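Local coordinates for protein putative alcohol dehydrogenase (PDB 4J6F) that probably oxidises alcohols with a nicotinamide cofactor, as a member of the zinc-binding, medium-chain alcohol dehydrogenase family, at residues A177-F188 / I343-V352. Residues are numbered along the deposited sequence; the frame is centred on the assembly and turned at random.
Sequences ATDLTDIELATF and IEEKKIRPLV
With CG of Phe188 anti to its carbonyl carbon (chi1 -67°) and CG1 of Ile343 likewise (chi1 -71°), the isoleucine branch lies over the ring face, CG1 of Ile343 standing 3.8 Å from the centroid of the Phe188 ring in a CH-pi contact. The contact joins the loop and short helix 182-185 of this medium-chain dehydrogenase fold to the end of helix 333-344, which closes in a Schellman motif at Lys346, and to the chain running into strand 352-357. OG1 of Thr187 lies over the opposite ring face, and Tyr192 packs edge-to-face on Phe188. At the ring's far end CZ of Phe188 comes 3.5 Å from N of Pro350, while CE1 lies 3.8 Å from CD1 of Ile348. Were the Phe188 ring cut back to an alanine here, a gap would probably open between Ile343, Ile348 and Pro350, depriving the Ile343 branch of its aromatic partner. CD2 of Leu180 reaches toward CG of the Pro350 ring, 4.1 Å away. Toward the surface, the extended side chain of Glu344 takes a nearly straight bond from N of Ala177 to OE1 (2.8 Å), and Lys346, bent at its last torsion, forms a salt bridge from NZ to OD1 of Asp179 (3.1 Å). One water donates to OG1 of Thr187 and accepts from N of Leu351, while that hydroxyl donates to O of Glu184 at 3.0 Å.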
# COMPACT_ATOMS: atom_id res chain seq x y z
N ALA A 177 14.66 1.97 32.88
CA ALA A 177 15.72 1.34 33.63
C ALA A 177 16.98 1.34 32.78
O ALA A 177 17.31 0.35 32.14
CB ALA A 177 15.33 -0.08 33.98
N THR A 178 17.67 2.47 32.80
CA THR A 178 18.89 2.67 32.00
C THR A 178 19.83 3.69 32.61
O THR A 178 19.43 4.58 33.34
CB THR A 178 18.57 3.04 30.52
OG1 THR A 178 19.80 3.28 29.83
CG2 THR A 178 17.69 4.28 30.42
N ASP A 179 21.10 3.55 32.26
CA ASP A 179 22.17 4.39 32.79
C ASP A 179 22.49 5.55 31.86
O ASP A 179 23.47 6.27 32.05
CB ASP A 179 23.43 3.53 33.03
CG ASP A 179 23.69 2.54 31.89
OD1 ASP A 179 22.90 1.57 31.72
OD2 ASP A 179 24.68 2.73 31.15
N LEU A 180 21.66 5.75 30.84
CA LEU A 180 21.88 6.82 29.89
C LEU A 180 21.60 8.21 30.46
O LEU A 180 20.72 8.38 31.30
CB LEU A 180 21.00 6.62 28.66
CG LEU A 180 21.06 5.34 27.81
CD1 LEU A 180 20.02 5.45 26.70
CD2 LEU A 180 22.44 5.04 27.23
N THR A 181 22.38 9.18 29.99
CA THR A 181 22.14 10.62 30.17
C THR A 181 20.73 11.03 29.77
O THR A 181 20.13 10.45 28.87
CB THR A 181 23.07 11.40 29.23
OG1 THR A 181 24.34 10.77 29.21
CG2 THR A 181 23.28 12.79 29.71
N ASP A 182 20.22 12.07 30.43
CA ASP A 182 18.99 12.73 30.00
C ASP A 182 19.07 13.11 28.52
O ASP A 182 18.14 12.81 27.75
CB ASP A 182 18.68 13.95 30.87
CG ASP A 182 18.48 13.60 32.35
OD1 ASP A 182 18.61 12.41 32.72
OD2 ASP A 182 18.20 14.54 33.14
N ILE A 183 20.18 13.72 28.11
CA ILE A 183 20.39 14.05 26.70
C ILE A 183 20.31 12.81 25.79
O ILE A 183 19.68 12.85 24.74
CB ILE A 183 21.72 14.80 26.45
CG1 ILE A 183 21.67 16.21 27.07
CG2 ILE A 183 22.01 14.88 24.96
CD1 ILE A 183 23.00 16.92 27.18
N GLU A 184 20.94 11.71 26.20
CA GLU A 184 20.99 10.49 25.40
C GLU A 184 19.59 9.92 25.24
O GLU A 184 19.19 9.50 24.15
CB GLU A 184 21.93 9.46 26.04
CG GLU A 184 23.39 9.89 26.02
CD GLU A 184 24.36 8.84 26.53
OE1 GLU A 184 25.40 8.64 25.86
OE2 GLU A 184 24.10 8.21 27.59
N LEU A 185 18.85 9.93 26.33
CA LEU A 185 17.49 9.44 26.36
C LEU A 185 16.54 10.27 25.50
O LEU A 185 15.52 9.77 25.03
CB LEU A 185 17.01 9.46 27.81
CG LEU A 185 16.03 8.40 28.27
CD1 LEU A 185 16.48 7.01 27.84
CD2 LEU A 185 15.93 8.49 29.78
N ALA A 186 16.87 11.54 25.28
CA ALA A 186 16.01 12.45 24.52
C ALA A 186 16.11 12.26 23.00
O ALA A 186 15.52 13.02 22.22
CB ALA A 186 16.32 13.89 24.89
N THR A 187 16.86 11.26 22.56
CA THR A 187 17.07 11.08 21.14
C THR A 187 16.00 10.18 20.55
O THR A 187 15.85 10.11 19.34
CB THR A 187 18.48 10.53 20.82
OG1 THR A 187 18.60 9.17 21.27
CG2 THR A 187 19.56 11.36 21.49
N PHE A 188 15.23 9.50 21.40
CA PHE A 188 14.48 8.32 20.94
C PHE A 188 13.03 8.50 20.48
O PHE A 188 12.68 8.03 19.39
CB PHE A 188 14.53 7.22 21.98
CG PHE A 188 15.89 6.62 22.19
CD1 PHE A 188 16.46 5.81 21.23
CD2 PHE A 188 16.58 6.83 23.37
CE1 PHE A 188 17.70 5.23 21.43
CE2 PHE A 188 17.82 6.25 23.58
CZ PHE A 188 18.38 5.44 22.62
N ILE A 343 15.53 0.13 24.39
CA ILE A 343 16.42 1.03 25.10
C ILE A 343 17.03 0.34 26.32
O ILE A 343 18.25 0.40 26.52
CB ILE A 343 15.70 2.32 25.52
CG1 ILE A 343 15.41 3.20 24.29
CG2 ILE A 343 16.54 3.07 26.53
CD1 ILE A 343 14.27 4.19 24.47
N GLU A 344 16.18 -0.33 27.11
CA GLU A 344 16.61 -0.97 28.37
C GLU A 344 17.55 -2.13 28.16
O GLU A 344 18.60 -2.18 28.77
CB GLU A 344 15.42 -1.39 29.21
CG GLU A 344 14.70 -0.21 29.85
CD GLU A 344 13.46 -0.62 30.62
OE1 GLU A 344 12.98 0.15 31.49
OE2 GLU A 344 12.96 -1.73 30.34
N GLU A 345 17.19 -3.03 27.25
CA GLU A 345 18.04 -4.18 26.89
C GLU A 345 19.24 -3.76 26.05
O GLU A 345 20.03 -4.61 25.64
CB GLU A 345 17.22 -5.22 26.13
CG GLU A 345 16.07 -5.83 26.91
CD GLU A 345 15.00 -6.47 26.02
OE1 GLU A 345 15.20 -6.59 24.79
OE2 GLU A 345 13.94 -6.85 26.56
N LYS A 346 19.38 -2.46 25.79
CA LYS A 346 20.43 -1.91 24.91
C LYS A 346 20.52 -2.56 23.51
O LYS A 346 21.62 -2.77 22.99
CB LYS A 346 21.79 -1.91 25.62
CG LYS A 346 21.90 -0.89 26.74
CD LYS A 346 23.24 -0.96 27.45
CE LYS A 346 23.21 -0.23 28.78
NZ LYS A 346 23.06 1.25 28.63
N LYS A 347 19.37 -2.86 22.91
CA LYS A 347 19.36 -3.41 21.56
C LYS A 347 19.48 -2.28 20.54
O LYS A 347 19.83 -2.53 19.40
CB LYS A 347 18.12 -4.27 21.29
CG LYS A 347 17.95 -5.46 22.21
CD LYS A 347 17.13 -6.58 21.59
CE LYS A 347 17.32 -7.88 22.38
NZ LYS A 347 16.70 -9.08 21.76
N ILE A 348 19.17 -1.06 20.96
CA ILE A 348 19.50 0.15 20.19
C ILE A 348 20.31 1.11 21.07
O ILE A 348 20.30 0.96 22.29
CB ILE A 348 18.26 0.87 19.63
CG1 ILE A 348 17.30 1.26 20.77
CG2 ILE A 348 17.59 0.02 18.56
CD1 ILE A 348 16.04 1.99 20.33
N ARG A 349 20.99 2.08 20.46
CA ARG A 349 21.80 3.04 21.21
C ARG A 349 21.56 4.51 20.81
O ARG A 349 21.17 4.80 19.67
CB ARG A 349 23.29 2.66 21.15
CG ARG A 349 23.92 2.67 19.76
CD ARG A 349 25.40 2.33 19.82
NE ARG A 349 26.06 2.41 18.52
CZ ARG A 349 26.67 3.49 18.04
NH1 ARG A 349 26.70 4.61 18.76
NH2 ARG A 349 27.25 3.48 16.84
N PRO A 350 21.78 5.45 21.74
CA PRO A 350 21.49 6.85 21.41
C PRO A 350 22.49 7.42 20.42
O PRO A 350 23.67 7.12 20.50
CB PRO A 350 21.61 7.56 22.76
CG PRO A 350 22.64 6.76 23.48
CD PRO A 350 22.42 5.33 23.07
N LEU A 351 22.01 8.25 19.50
CA LEU A 351 22.88 8.89 18.53
C LEU A 351 22.86 10.40 18.72
O LEU A 351 22.00 11.10 18.18
CB LEU A 351 22.44 8.50 17.12
CG LEU A 351 22.34 7.00 16.89
CD1 LEU A 351 21.64 6.68 15.58
CD2 LEU A 351 23.73 6.37 16.96
N VAL A 352 23.78 10.92 19.51
CA VAL A 352 23.75 12.36 19.75
C VAL A 352 24.59 13.09 18.72
O VAL A 352 25.82 12.99 18.71
CB VAL A 352 24.17 12.72 21.19
CG1 VAL A 352 24.15 14.23 21.37
CG2 VAL A 352 23.22 12.07 22.18
O HOH W 1 19.56 7.94 18.72